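Local structure of 2,5-dihydroxypyridine 5,6-dioxygenase (Pseudomonas putida KT2440, 7CN3) at residues 216-221 with 317-322; 120-125 with 188-193; 140-145 with 176-181; 7-12 with 44-49. The protein uses ferrous iron and O2 to cleave the ring of 2,5-dihydroxypyridine between carbons 5 and 6, giving N-formylmaleamate in aerobic nicotinate degradation. One frame throughout, in Å; residues are numbered along the deposited sequence.

Interaction 1. Residues 216-221 with 317-322. With FE2 (Fe (II) ion), chain L; G6C (5-oxidanyl-1H-pyridin-2-one), chain M.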
loop_
_atom_site.group_PDB
_atom_site.type_symbol
_atom_site.label_atom_id
_atom_site.label_comp_id
_atom_site.label_asym_id
_atom_site.label_seq_id
_atom_site.Cartn_x
_atom_site.Cartn_y
_atom_site.Cartn_z
ATOM N N ILE C 216 1.709 -36.850 3.342
ATOM C CA ILE C 216 3.110 -36.426 3.374
ATOM C C ILE C 216 3.154 -34.903 3.348
ATOM O O ILE C 216 2.628 -34.278 2.419
ATOM C CB ILE C 216 3.924 -36.977 2.202
ATOM C CG1 ILE C 216 3.992 -38.504 2.240
ATOM C CG2 ILE C 216 5.332 -36.355 2.229
ATOM C CD1 ILE C 216 4.696 -39.121 1.007
ATOM N N LEU C 217 3.811 -34.309 4.352
ATOM C CA LEU C 217 4.130 -32.890 4.370
ATOM C C LEU C 217 5.607 -32.697 4.068
ATOM O O LEU C 217 6.447 -33.414 4.622
ATOM C CB LEU C 217 3.790 -32.283 5.731
ATOM C CG LEU C 217 2.317 -32.488 6.116
ATOM C CD1 LEU C 217 2.085 -32.137 7.586
ATOM C CD2 LEU C 217 1.389 -31.667 5.227
ATOM N N PRO C 218 5.980 -31.732 3.202
ATOM C CA PRO C 218 5.114 -30.669 2.683
ATOM C C PRO C 218 4.357 -30.925 1.360
ATOM O O PRO C 218 3.811 -29.949 0.850
ATOM C CB PRO C 218 6.106 -29.509 2.483
ATOM C CG PRO C 218 7.362 -30.186 2.056
ATOM C CD PRO C 218 7.383 -31.546 2.778
ATOM N N PHE C 219 4.305 -32.160 0.832
ATOM C CA PHE C 219 3.564 -32.405 -0.411
ATOM C C PHE C 219 2.103 -31.990 -0.263
ATOM O O PHE C 219 1.493 -31.484 -1.203
ATOM C CB PHE C 219 3.605 -33.882 -0.823
ATOM C CG PHE C 219 4.994 -34.479 -0.978
ATOM C CD1 PHE C 219 6.142 -33.693 -0.959
ATOM C CD2 PHE C 219 5.131 -35.859 -1.168
ATOM C CE1 PHE C 219 7.410 -34.266 -1.094
ATOM C CE2 PHE C 219 6.399 -36.445 -1.305
ATOM C CZ PHE C 219 7.539 -35.641 -1.282
ATOM N N LYS C 220 1.523 -32.218 0.915
ATOM C CA LYS C 220 0.151 -31.846 1.214
ATOM C C LYS C 220 -0.855 -32.572 0.314
ATOM O O LYS C 220 -1.782 -31.964 -0.230
ATOM C CB LYS C 220 -0.034 -30.320 1.133
ATOM C CG LYS C 220 0.642 -29.547 2.287
ATOM C CD LYS C 220 0.756 -28.040 1.967
ATOM C CE LYS C 220 1.600 -27.305 2.987
ATOM N NZ LYS C 220 2.523 -26.319 2.350
ATOM N N ASN C 221 -0.681 -33.885 0.195
ATOM C CA ASN C 221 -1.612 -34.735 -0.527
ATOM C C ASN C 221 -2.139 -35.823 0.393
ATOM O O ASN C 221 -1.449 -36.277 1.315
ATOM C CB ASN C 221 -0.962 -35.387 -1.754
ATOM C CG ASN C 221 -0.465 -34.369 -2.769
ATOM O OD1 ASN C 221 -1.117 -33.357 -3.034
ATOM N ND2 ASN C 221 0.703 -34.640 -3.343
ATOM N N CYS C 317 16.529 -31.877 3.663
ATOM C CA CYS C 317 15.274 -32.495 3.247
ATOM C C CYS C 317 14.518 -33.026 4.447
ATOM O O CYS C 317 15.004 -33.902 5.163
ATOM C CB CYS C 317 15.506 -33.632 2.260
ATOM S SG CYS C 317 13.966 -34.532 1.898
ATOM N N HIS C 318 13.300 -32.554 4.625
ATOM C CA HIS C 318 12.580 -32.853 5.840
ATOM C C HIS C 318 11.100 -33.116 5.566
ATOM O O HIS C 318 10.420 -32.265 4.980
ATOM C CB HIS C 318 12.735 -31.688 6.792
ATOM C CG HIS C 318 11.910 -31.858 7.997
ATOM N ND1 HIS C 318 10.728 -31.181 8.195
ATOM C CD2 HIS C 318 12.035 -32.730 9.015
ATOM C CE1 HIS C 318 10.193 -31.589 9.327
ATOM N NE2 HIS C 318 10.969 -32.528 9.838
ATOM N N LEU C 319 10.595 -34.275 6.013
ATOM C CA LEU C 319 9.210 -34.680 5.779
ATOM C C LEU C 319 8.503 -34.987 7.096
ATOM O O LEU C 319 9.092 -35.603 7.994
ATOM C CB LEU C 319 9.121 -35.913 4.865
ATOM C CG LEU C 319 9.903 -35.923 3.543
ATOM C CD1 LEU C 319 9.833 -37.294 2.883
ATOM C CD2 LEU C 319 9.425 -34.816 2.604
ATOM N N ASP C 320 7.235 -34.552 7.196
ATOM C CA ASP C 320 6.332 -34.874 8.306
ATOM C C ASP C 320 5.194 -35.727 7.776
ATOM O O ASP C 320 4.473 -35.290 6.881
ATOM C CB ASP C 320 5.754 -33.615 8.951
ATOM C CG ASP C 320 6.717 -32.962 9.947
ATOM O OD1 ASP C 320 7.364 -33.685 10.727
ATOM O OD2 ASP C 320 6.849 -31.715 9.963
ATOM N N ILE C 321 5.035 -36.936 8.321
ATOM C CA ILE C 321 4.072 -37.905 7.795
ATOM C C ILE C 321 3.121 -38.374 8.897
ATOM O O ILE C 321 3.515 -39.200 9.739
ATOM C CB ILE C 321 4.807 -39.097 7.159
ATOM C CG1 ILE C 321 5.709 -38.603 6.013
ATOM C CG2 ILE C 321 3.807 -40.135 6.645
ATOM C CD1 ILE C 321 6.679 -39.660 5.422
ATOM N N PRO C 322 1.875 -37.889 8.943
ATOM C CA PRO C 322 0.901 -38.450 9.892
ATOM C C PRO C 322 0.140 -39.655 9.344
ATOM O O PRO C 322 -0.284 -39.697 8.185
ATOM C CB PRO C 322 -0.043 -37.264 10.141
ATOM C CG PRO C 322 -0.019 -36.510 8.871
ATOM C CD PRO C 322 1.377 -36.645 8.318
HETATM FE FE FE2 L . 9.557 -33.387 11.425
HETATM O OB G6C M . 8.420 -30.062 12.133
HETATM C CG G6C M . 7.516 -29.342 12.853
HETATM C CD1 G6C M . 7.274 -29.734 14.165
HETATM C CD2 G6C M . 6.855 -28.259 12.281
HETATM N NE1 G6C M . 6.395 -29.048 14.895
HETATM C CE2 G6C M . 5.941 -27.568 13.060
HETATM C CZ G6C M . 5.736 -27.986 14.376
HETATM O OH G6C M . 4.862 -27.320 15.178
HETATM O O HOH W 1 11.799 -32.938 11.719
HETATM O O HOH W 2 8.023 -31.846 11.982
#
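Leu217 and Asp320 face each other as an antiparallel hydrogen-bonded pair. Leu217 N gives a bond of 2.8 Å to Asp320 O, and Asp320 N returns one of 2.9 Å to Leu217 O. The bridge is a single one; a cis peptide precedes Pro218, and the chain probably turns away there. The side chain of Asp320 leads from this bridge to the metal. Its CB packs against Leu217 CB at 4.0 Å. Its CG lies anti to the carbonyl carbon (chi1 -81°), which carries the carboxylate to the iron. OD1 is the metal ligand, at 2.3 Å from the iron. OD2 forms a salt bridge with Arg293 and lies 3.1 Å from OB of the bound dihydroxypyridine. Together with His318 NE2, also 2.3 Å from the iron, and His265, this completes a two-histidine, one-carboxylate iron site at strand 319-323, an edge strand of an antiparallel sheet. Ser302 and two waters also bind the metal. Away from the iron, Leu319 CD2 sits 3.9 Å from Pro218 CD and obliquely near the Phe219 ring. Ile216 and Ile321 lie side by side, their CG1 atoms 4.1 Å apart. Helix 243-254 packs on Leu319 and Phe219.

Interaction 2. Residues 120-125 with 188-193. With G6C (5-oxidanyl-1H-pyridin-2-one), chain M.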
loop_
_atom_site.group_PDB
_atom_site.type_symbol
_atom_site.label_atom_id
_atom_site.label_comp_id
_atom_site.label_asym_id
_atom_site.label_seq_id
_atom_site.Cartn_x
_atom_site.Cartn_y
_atom_site.Cartn_z
ATOM N N LEU C 120 7.816 -18.346 20.658
ATOM C CA LEU C 120 6.509 -18.777 20.169
ATOM C C LEU C 120 6.445 -18.586 18.659
ATOM O O LEU C 120 6.465 -17.450 18.172
ATOM C CB LEU C 120 5.386 -18.001 20.849
ATOM C CG LEU C 120 3.945 -18.332 20.438
ATOM C CD1 LEU C 120 3.576 -19.749 20.833
ATOM C CD2 LEU C 120 2.983 -17.355 21.067
ATOM N N LEU C 121 6.368 -19.694 17.922
ATOM C CA LEU C 121 6.156 -19.642 16.486
ATOM C C LEU C 121 4.688 -19.337 16.205
ATOM O O LEU C 121 3.791 -19.879 16.860
ATOM C CB LEU C 121 6.554 -20.975 15.843
ATOM C CG LEU C 121 6.483 -21.074 14.311
ATOM C CD1 LEU C 121 7.452 -20.125 13.649
ATOM C CD2 LEU C 121 6.721 -22.511 13.809
ATOM N N ALA C 122 4.438 -18.452 15.238
ATOM C CA ALA C 122 3.058 -18.093 14.885
ATOM C C ALA C 122 3.023 -17.681 13.413
ATOM O O ALA C 122 3.305 -16.518 13.095
ATOM C CB ALA C 122 2.548 -16.979 15.792
ATOM N N VAL C 123 2.671 -18.628 12.529
ATOM C CA VAL C 123 2.840 -18.448 11.082
ATOM C C VAL C 123 1.611 -18.909 10.310
ATOM O O VAL C 123 1.471 -18.578 9.131
ATOM C CB VAL C 123 4.086 -19.189 10.541
ATOM C CG1 VAL C 123 5.367 -18.503 10.984
ATOM C CG2 VAL C 123 4.074 -20.691 10.950
ATOM N N GLU C 124 0.718 -19.675 10.953
ATOM C CA GLU C 124 -0.478 -20.176 10.266
ATOM C C GLU C 124 -1.493 -19.045 10.021
ATOM O O GLU C 124 -1.460 -18.020 10.699
ATOM C CB GLU C 124 -1.126 -21.291 11.090
ATOM C CG GLU C 124 -0.348 -22.617 11.067
ATOM C CD GLU C 124 -0.492 -23.393 9.740
ATOM O OE1 GLU C 124 -1.352 -24.307 9.673
ATOM O OE2 GLU C 124 0.271 -23.111 8.785
ATOM N N PRO C 125 -2.418 -19.217 9.075
ATOM C CA PRO C 125 -3.381 -18.143 8.796
ATOM C C PRO C 125 -4.197 -17.806 10.034
ATOM O O PRO C 125 -4.473 -18.681 10.877
ATOM C CB PRO C 125 -4.269 -18.730 7.691
ATOM C CG PRO C 125 -3.536 -19.868 7.130
ATOM C CD PRO C 125 -2.569 -20.364 8.158
ATOM N N ASP C 188 7.612 -23.232 21.521
ATOM C CA ASP C 188 6.301 -23.810 21.260
ATOM C C ASP C 188 5.741 -23.162 20.000
ATOM O O ASP C 188 6.328 -22.232 19.441
ATOM C CB ASP C 188 5.355 -23.628 22.448
ATOM C CG ASP C 188 4.315 -24.745 22.539
ATOM O OD1 ASP C 188 3.711 -25.062 21.499
ATOM O OD2 ASP C 188 4.113 -25.310 23.641
ATOM N N HIS C 189 4.570 -23.630 19.582
ATOM C CA HIS C 189 4.007 -23.258 18.290
ATOM C C HIS C 189 2.507 -23.090 18.453
ATOM O O HIS C 189 1.822 -24.029 18.872
ATOM C CB HIS C 189 4.333 -24.336 17.233
ATOM C CG HIS C 189 3.890 -23.988 15.843
ATOM N ND1 HIS C 189 3.944 -24.891 14.801
ATOM C CD2 HIS C 189 3.367 -22.849 15.331
ATOM C CE1 HIS C 189 3.488 -24.312 13.703
ATOM N NE2 HIS C 189 3.144 -23.069 13.997
ATOM N N TRP C 190 2.002 -21.895 18.150
ATOM C CA TRP C 190 0.561 -21.680 18.080
ATOM C C TRP C 190 0.146 -21.808 16.619
ATOM O O TRP C 190 0.592 -21.003 15.792
ATOM C CB TRP C 190 0.207 -20.296 18.641
ATOM C CG TRP C 190 -1.212 -19.729 18.380
ATOM C CD1 TRP C 190 -2.369 -20.428 18.115
ATOM C CD2 TRP C 190 -1.593 -18.337 18.428
ATOM N NE1 TRP C 190 -3.438 -19.555 17.981
ATOM C CE2 TRP C 190 -2.986 -18.271 18.163
ATOM C CE3 TRP C 190 -0.892 -17.145 18.668
ATOM C CZ2 TRP C 190 -3.678 -17.064 18.125
ATOM C CZ3 TRP C 190 -1.592 -15.937 18.637
ATOM C CH2 TRP C 190 -2.961 -15.910 18.362
ATOM N N PRO C 191 -0.666 -22.806 16.233
ATOM C CA PRO C 191 -1.390 -23.860 16.969
ATOM C C PRO C 191 -0.621 -25.165 17.112
ATOM O O PRO C 191 0.206 -25.501 16.259
ATOM C CB PRO C 191 -2.608 -24.103 16.085
ATOM C CG PRO C 191 -2.017 -23.912 14.638
ATOM C CD PRO C 191 -0.853 -22.940 14.769
ATOM N N SER C 192 -0.912 -25.926 18.166
ATOM C CA SER C 192 -0.368 -27.276 18.226
ATOM C C SER C 192 -1.225 -28.180 19.113
ATOM O O SER C 192 -2.452 -28.212 18.982
ATOM C CB SER C 192 1.100 -27.236 18.688
ATOM O OG SER C 192 1.267 -26.407 19.815
ATOM N N GLY C 193 -0.595 -28.928 20.013
ATOM C CA GLY C 193 -1.329 -29.869 20.835
ATOM C C GLY C 193 -0.907 -31.295 20.558
ATOM O O GLY C 193 -1.745 -32.124 20.192
HETATM O OB G6C M . 8.420 -30.062 12.133
HETATM C CG G6C M . 7.516 -29.342 12.853
HETATM C CD1 G6C M . 7.274 -29.734 14.165
HETATM C CD2 G6C M . 6.855 -28.259 12.281
HETATM N NE1 G6C M . 6.395 -29.048 14.895
HETATM C CE2 G6C M . 5.941 -27.568 13.060
HETATM C CZ G6C M . 5.736 -27.986 14.376
HETATM O OH G6C M . 4.862 -27.320 15.178
HETATM O O HOH W 3 1.541 -20.890 13.491
#
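Leu121 CD2 sits over one face of the His189 ring, 3.5 Å from its centroid, in a CH-pi contact. Pro191 O lies over the opposite face. At the ring edge, His189 ND1 donates to the pyridone oxygen, atom OH, of the bound ligand at 2.6 Å, nearly straight at 172°. Farther round the same edge, NE2 is 2.8 Å from water 3, which also bonds to Val123 N and Trp190 O. Both ring nitrogens are thus engaged, and the ring is fixed in its rotation. With an alanine here, the pyridone oxygen would probably lose this donor, and water 3 one partner. The backbone sets the ring in place. Leu121 N bonds to Asp188 O at 3.0 Å, and Trp190 N to Leu121 O at 3.0 Å. Farther out, Glu124 CG rests on Pro191 CD at 3.8 Å, while its carboxylate is held by Met288 N and Met290 N. These are neighbouring parallel strands, 118-121 and edge strand 187-189, whose C-terminal ends carry a substrate-pocket residue, as is common in parallel alpha/beta sheets.

Interaction 3. Residues 140-145 with 176-181. With G6C (5-oxidanyl-1H-pyridin-2-one), chain M.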
loop_
_atom_site.group_PDB
_atom_site.type_symbol
_atom_site.label_atom_id
_atom_site.label_comp_id
_atom_site.label_asym_id
_atom_site.label_seq_id
_atom_site.Cartn_x
_atom_site.Cartn_y
_atom_site.Cartn_z
ATOM N N ARG C 140 -2.592 -29.122 29.998
ATOM C CA ARG C 140 -2.710 -30.164 31.015
ATOM C C ARG C 140 -2.731 -31.550 30.376
ATOM O O ARG C 140 -2.062 -32.472 30.856
ATOM C CB ARG C 140 -3.959 -29.945 31.880
ATOM C CG ARG C 140 -4.097 -30.979 33.027
ATOM C CD ARG C 140 -5.532 -31.188 33.540
ATOM N NE ARG C 140 -6.549 -31.241 32.489
ATOM C CZ ARG C 140 -7.013 -32.357 31.928
ATOM N NH1 ARG C 140 -6.550 -33.538 32.313
ATOM N NH2 ARG C 140 -7.946 -32.295 30.977
ATOM N N ARG C 141 -3.478 -31.712 29.285
ATOM C CA ARG C 141 -3.577 -33.031 28.669
ATOM C C ARG C 141 -2.258 -33.440 28.017
ATOM O O ARG C 141 -1.877 -34.612 28.064
ATOM C CB ARG C 141 -4.709 -33.042 27.641
ATOM C CG ARG C 141 -6.102 -32.833 28.213
ATOM C CD ARG C 141 -7.163 -32.987 27.119
ATOM N NE ARG C 141 -7.010 -32.020 26.026
ATOM C CZ ARG C 141 -6.528 -32.314 24.821
ATOM N NH1 ARG C 141 -6.128 -33.549 24.552
ATOM N NH2 ARG C 141 -6.440 -31.374 23.882
ATOM N N VAL C 142 -1.565 -32.495 27.376
ATOM C CA VAL C 142 -0.311 -32.822 26.708
ATOM C C VAL C 142 0.739 -33.234 27.735
ATOM O O VAL C 142 1.495 -34.193 27.524
ATOM C CB VAL C 142 0.166 -31.636 25.843
ATOM C CG1 VAL C 142 1.599 -31.836 25.446
ATOM C CG2 VAL C 142 -0.686 -31.477 24.561
ATOM N N LEU C 143 0.782 -32.537 28.877
ATOM C CA LEU C 143 1.764 -32.860 29.906
ATOM C C LEU C 143 1.496 -34.215 30.538
ATOM O O LEU C 143 2.441 -34.903 30.948
ATOM C CB LEU C 143 1.779 -31.774 30.982
ATOM C CG LEU C 143 2.899 -30.736 30.879
ATOM C CD1 LEU C 143 3.006 -30.268 29.457
ATOM C CD2 LEU C 143 2.609 -29.585 31.794
ATOM N N ALA C 144 0.230 -34.612 30.653
ATOM C CA ALA C 144 -0.051 -35.943 31.176
ATOM C C ALA C 144 0.489 -37.001 30.226
ATOM O O ALA C 144 1.055 -38.010 30.661
ATOM C CB ALA C 144 -1.549 -36.125 31.402
ATOM N N ALA C 145 0.341 -36.775 28.918
ATOM C CA ALA C 145 0.961 -37.667 27.940
ATOM C C ALA C 145 2.480 -37.653 28.067
ATOM O O ALA C 145 3.125 -38.708 28.020
ATOM C CB ALA C 145 0.552 -37.261 26.524
ATOM N N THR C 176 7.181 -31.293 23.916
ATOM C CA THR C 176 5.747 -31.036 23.934
ATOM C C THR C 176 5.441 -29.760 23.170
ATOM O O THR C 176 6.274 -28.860 23.082
ATOM C CB THR C 176 5.207 -30.879 25.360
ATOM O OG1 THR C 176 5.823 -29.739 25.972
ATOM C CG2 THR C 176 5.443 -32.156 26.220
ATOM N N GLU C 177 4.223 -29.684 22.643
ATOM C CA GLU C 177 3.724 -28.489 21.968
ATOM C C GLU C 177 2.262 -28.349 22.355
ATOM O O GLU C 177 1.424 -29.140 21.912
ATOM C CB GLU C 177 3.883 -28.575 20.438
ATOM C CG GLU C 177 5.338 -28.568 19.955
ATOM C CD GLU C 177 5.443 -28.510 18.437
ATOM O OE1 GLU C 177 4.489 -28.039 17.811
ATOM O OE2 GLU C 177 6.468 -28.940 17.872
ATOM N N TYR C 178 1.960 -27.366 23.202
ATOM C CA TYR C 178 0.586 -27.101 23.597
ATOM C C TYR C 178 0.134 -25.699 23.204
ATOM O O TYR C 178 -0.978 -25.299 23.558
ATOM C CB TYR C 178 0.393 -27.342 25.101
ATOM C CG TYR C 178 1.475 -26.784 26.008
ATOM C CD1 TYR C 178 1.531 -25.429 26.299
ATOM C CD2 TYR C 178 2.417 -27.615 26.590
ATOM C CE1 TYR C 178 2.493 -24.912 27.138
ATOM C CE2 TYR C 178 3.397 -27.113 27.436
ATOM C CZ TYR C 178 3.434 -25.758 27.706
ATOM O OH TYR C 178 4.405 -25.244 28.547
ATOM N N GLY C 179 0.952 -24.946 22.468
ATOM C CA GLY C 179 0.481 -23.733 21.825
ATOM C C GLY C 179 0.926 -22.419 22.435
ATOM O O GLY C 179 0.589 -21.361 21.880
ATOM N N TYR C 180 1.649 -22.418 23.552
ATOM C CA TYR C 180 2.110 -21.138 24.058
ATOM C C TYR C 180 3.445 -21.315 24.765
ATOM O O TYR C 180 3.806 -22.414 25.193
ATOM C CB TYR C 180 1.062 -20.469 24.968
ATOM C CG TYR C 180 0.496 -21.294 26.118
ATOM C CD1 TYR C 180 -0.582 -22.147 25.922
ATOM C CD2 TYR C 180 0.998 -21.170 27.400
ATOM C CE1 TYR C 180 -1.123 -22.860 26.962
ATOM C CE2 TYR C 180 0.457 -21.888 28.465
ATOM C CZ TYR C 180 -0.610 -22.725 28.234
ATOM O OH TYR C 180 -1.175 -23.438 29.271
ATOM N N ALA C 181 4.189 -20.217 24.852
ATOM C CA ALA C 181 5.572 -20.238 25.322
ATOM C C ALA C 181 5.647 -19.578 26.697
ATOM O O ALA C 181 6.094 -18.441 26.835
ATOM C CB ALA C 181 6.471 -19.545 24.334
HETATM O OB G6C M . 8.420 -30.062 12.133
HETATM C CG G6C M . 7.516 -29.342 12.853
HETATM C CD1 G6C M . 7.274 -29.734 14.165
HETATM C CD2 G6C M . 6.855 -28.259 12.281
HETATM N NE1 G6C M . 6.395 -29.048 14.895
HETATM C CE2 G6C M . 5.941 -27.568 13.060
HETATM C CZ G6C M . 5.736 -27.986 14.376
HETATM O OH G6C M . 4.862 -27.320 15.178
#
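Val142 and Thr176 meet obliquely, with Val142 CG1 3.7 Å from Thr176 CB. CG1, anti to the backbone N (chi1 166°), reaches Thr176, while CG2 lies 4.3 Å from Tyr178 CB. Val142 CG1 also comes near the plane of the Tyr178 ring, at its edge. Leu143 crosses the same tyrosine obliquely and sets CD1 3.8 Å from Tyr178 CE2. The contact is apolar; the tyrosine hydroxyl bonds to Asp182 instead, and Thr176 OG1 to Arg186. Between Thr176 and Tyr178, Glu177 points away from the helix. Its extended chain reaches the bound dihydroxypyridine, whose NE1 donates to Glu177 OE2 at 3.0 Å. Were Glu177 replaced by an alanine, the ligand N-H would probably be left without this acceptor. Strand 175-177 thus has helix 136-151 on one side and the substrate pocket on the other. It is an edge strand paired with strand 194-197, and its Glu177 side chain touches strand 187-189.

Interaction 4. Residues 7-12 with 44-49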
loop_
_atom_site.group_PDB
_atom_site.type_symbol
_atom_site.label_atom_id
_atom_site.label_comp_id
_atom_site.label_asym_id
_atom_site.label_seq_id
_atom_site.Cartn_x
_atom_site.Cartn_y
_atom_site.Cartn_z
ATOM N N GLN C 7 -10.043 -8.761 16.381
ATOM C CA GLN C 7 -10.053 -10.075 17.014
ATOM C C GLN C 7 -8.663 -10.692 17.005
ATOM O O GLN C 7 -8.243 -11.299 17.994
ATOM C CB GLN C 7 -11.058 -10.996 16.325
ATOM C CG GLN C 7 -11.118 -12.380 16.958
ATOM C CD GLN C 7 -12.109 -13.286 16.270
ATOM O OE1 GLN C 7 -13.031 -12.827 15.593
ATOM N NE2 GLN C 7 -11.915 -14.583 16.423
ATOM N N LEU C 8 -7.920 -10.501 15.917
ATOM C CA LEU C 8 -6.573 -11.047 15.836
ATOM C C LEU C 8 -5.678 -10.453 16.915
ATOM O O LEU C 8 -4.873 -11.174 17.528
ATOM C CB LEU C 8 -5.989 -10.797 14.450
ATOM C CG LEU C 8 -4.631 -11.446 14.180
ATOM C CD1 LEU C 8 -4.716 -12.925 14.482
ATOM C CD2 LEU C 8 -4.197 -11.205 12.739
ATOM N N THR C 9 -5.796 -9.138 17.153
ATOM C CA THR C 9 -5.091 -8.518 18.279
ATOM C C THR C 9 -5.570 -9.092 19.606
ATOM O O THR C 9 -4.759 -9.356 20.500
ATOM C CB THR C 9 -5.265 -6.996 18.263
ATOM O OG1 THR C 9 -4.673 -6.480 17.069
ATOM C CG2 THR C 9 -4.568 -6.345 19.474
ATOM N N GLN C 10 -6.884 -9.326 19.743
ATOM C CA GLN C 10 -7.399 -9.898 20.988
ATOM C C GLN C 10 -6.880 -11.321 21.199
ATOM O O GLN C 10 -6.592 -11.730 22.334
ATOM C CB GLN C 10 -8.933 -9.862 20.990
ATOM C CG GLN C 10 -9.511 -8.516 21.387
ATOM C CD GLN C 10 -10.971 -8.311 20.950
ATOM O OE1 GLN C 10 -11.427 -8.858 19.941
ATOM N NE2 GLN C 10 -11.703 -7.508 21.717
ATOM N N MET C 11 -6.730 -12.082 20.117
ATOM C CA MET C 11 -6.176 -13.429 20.226
ATOM C C MET C 11 -4.728 -13.388 20.699
ATOM O O MET C 11 -4.320 -14.190 21.539
ATOM C CB MET C 11 -6.279 -14.161 18.879
ATOM C CG MET C 11 -7.662 -14.706 18.573
ATOM S SD MET C 11 -8.024 -14.806 16.796
ATOM C CE MET C 11 -6.658 -15.761 16.161
ATOM N N PHE C 12 -3.937 -12.449 20.187
ATOM C CA PHE C 12 -2.552 -12.379 20.633
ATOM C C PHE C 12 -2.454 -11.950 22.096
ATOM O O PHE C 12 -1.583 -12.436 22.826
ATOM C CB PHE C 12 -1.750 -11.454 19.724
ATOM C CG PHE C 12 -1.065 -12.185 18.623
ATOM C CD1 PHE C 12 -1.749 -12.493 17.458
ATOM C CD2 PHE C 12 0.237 -12.647 18.788
ATOM C CE1 PHE C 12 -1.128 -13.200 16.447
ATOM C CE2 PHE C 12 0.855 -13.353 17.785
ATOM C CZ PHE C 12 0.182 -13.631 16.618
ATOM N N MET C 44 2.628 -7.077 17.729
ATOM C CA MET C 44 3.240 -5.845 18.222
ATOM C C MET C 44 2.268 -5.103 19.120
ATOM O O MET C 44 2.605 -4.719 20.245
ATOM C CB MET C 44 3.660 -4.945 17.050
ATOM C CG MET C 44 4.786 -5.479 16.194
ATOM S SD MET C 44 6.359 -5.303 17.052
ATOM C CE MET C 44 6.527 -3.515 17.054
ATOM N N GLU C 45 1.033 -4.931 18.641
ATOM C CA GLU C 45 0.034 -4.167 19.379
ATOM C C GLU C 45 -0.392 -4.888 20.655
ATOM O O GLU C 45 -0.541 -4.253 21.712
ATOM C CB GLU C 45 -1.160 -3.872 18.463
ATOM C CG GLU C 45 -0.820 -2.797 17.402
ATOM C CD GLU C 45 -2.043 -2.260 16.663
ATOM O OE1 GLU C 45 -3.111 -2.101 17.298
ATOM O OE2 GLU C 45 -1.929 -1.993 15.445
ATOM N N ALA C 46 -0.587 -6.209 20.586
ATOM C CA ALA C 46 -0.979 -6.937 21.791
ATOM C C ALA C 46 0.107 -6.853 22.852
ATOM O O ALA C 46 -0.187 -6.694 24.043
ATOM C CB ALA C 46 -1.285 -8.395 21.465
ATOM N N ALA C 47 1.371 -6.975 22.440
ATOM C CA ALA C 47 2.452 -6.879 23.411
ATOM C C ALA C 47 2.483 -5.490 24.041
ATOM O O ALA C 47 2.679 -5.360 25.255
ATOM C CB ALA C 47 3.788 -7.226 22.745
ATOM N N GLN C 48 2.237 -4.441 23.239
ATOM C CA GLN C 48 2.149 -3.087 23.791
ATOM C C GLN C 48 0.981 -2.945 24.766
ATOM O O GLN C 48 1.123 -2.335 25.832
ATOM C CB GLN C 48 2.023 -2.063 22.668
ATOM C CG GLN C 48 3.319 -1.775 21.946
ATOM C CD GLN C 48 3.099 -1.035 20.645
ATOM O OE1 GLN C 48 2.643 0.111 20.635
ATOM N NE2 GLN C 48 3.421 -1.695 19.529
ATOM N N ARG C 49 -0.180 -3.502 24.429
ATOM C CA ARG C 49 -1.317 -3.374 25.336
ATOM C C ARG C 49 -1.077 -4.125 26.641
ATOM O O ARG C 49 -1.615 -3.740 27.679
ATOM C CB ARG C 49 -2.601 -3.844 24.638
ATOM C CG ARG C 49 -2.997 -2.939 23.437
ATOM C CD ARG C 49 -4.291 -3.369 22.724
ATOM N NE ARG C 49 -5.421 -3.425 23.641
ATOM C CZ ARG C 49 -6.293 -2.436 23.827
ATOM N NH1 ARG C 49 -6.169 -1.303 23.142
ATOM N NH2 ARG C 49 -7.293 -2.587 24.697
HETATM O O HOH W 4 -4.895 -3.871 15.821
#
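Glu45 begins the contact on helix 37-49. Its CB lies 4.3 Å from Thr9 CG2, and its OE1 is 2.9 Å from water 4, which probably donates to it. The same water is 2.9 Å from Thr9 OG1, so it probably links the two helices at their polar margin. Thr9 OG1 also bonds to Asn5 O, one turn earlier in its own helix.

Ala46 comes next and carries the centre of the contact. Its CB points at helix 5-18, where it sits 3.6 Å from Phe12 CB and 3.7 Å from Thr9 O. The small methyl lets the backbones come close: the CA atoms of Thr9 and Ala46 are 5.6 Å apart, and the axes of the two short segments approach to 8.3 Å. They cross at -55°. From Phe12 CB the ring leads away from Ala46 to meet Trp190.

One turn on, Arg49 brings CD to 4.4 Å from Thr9 CG2, whose methyl is anti to the backbone N (chi1 -63° for OG1) and so faces the second helix. The guanidinium group goes past the contact to a salt bridge with Glu13 of a neighbouring subunit.

Both helices belong to the layer flanking the parallel sheet, far from the iron. The chemistry is mainly van der Waals packing of an alanine against a neighbouring helix, with polar groups at its margin turned to water and to another subunit.

From the N terminus, interaction 4 comes first. It closes the loop from helix 5-18 through strand 26-31 to helix 37-49. Interaction 2 follows and joins strand 118-121 to strand 187-189 at one end of the parallel sheet. Interaction 3 is nested inside that loop, setting helix 136-151 against strand 175-177. The two touch where Asp188 probably accepts hydrogen bonds from Tyr178 N and Gly179 N. Interaction 1 closes last, in series with the rest, at strand 319-323. That strand and strand 175-177 are the opposite edges of one antiparallel sheet. Phe12 and Trp190 connect interactions 4 and 2. Interactions 1, 2 and 3 all reach the bound dihydroxypyridine.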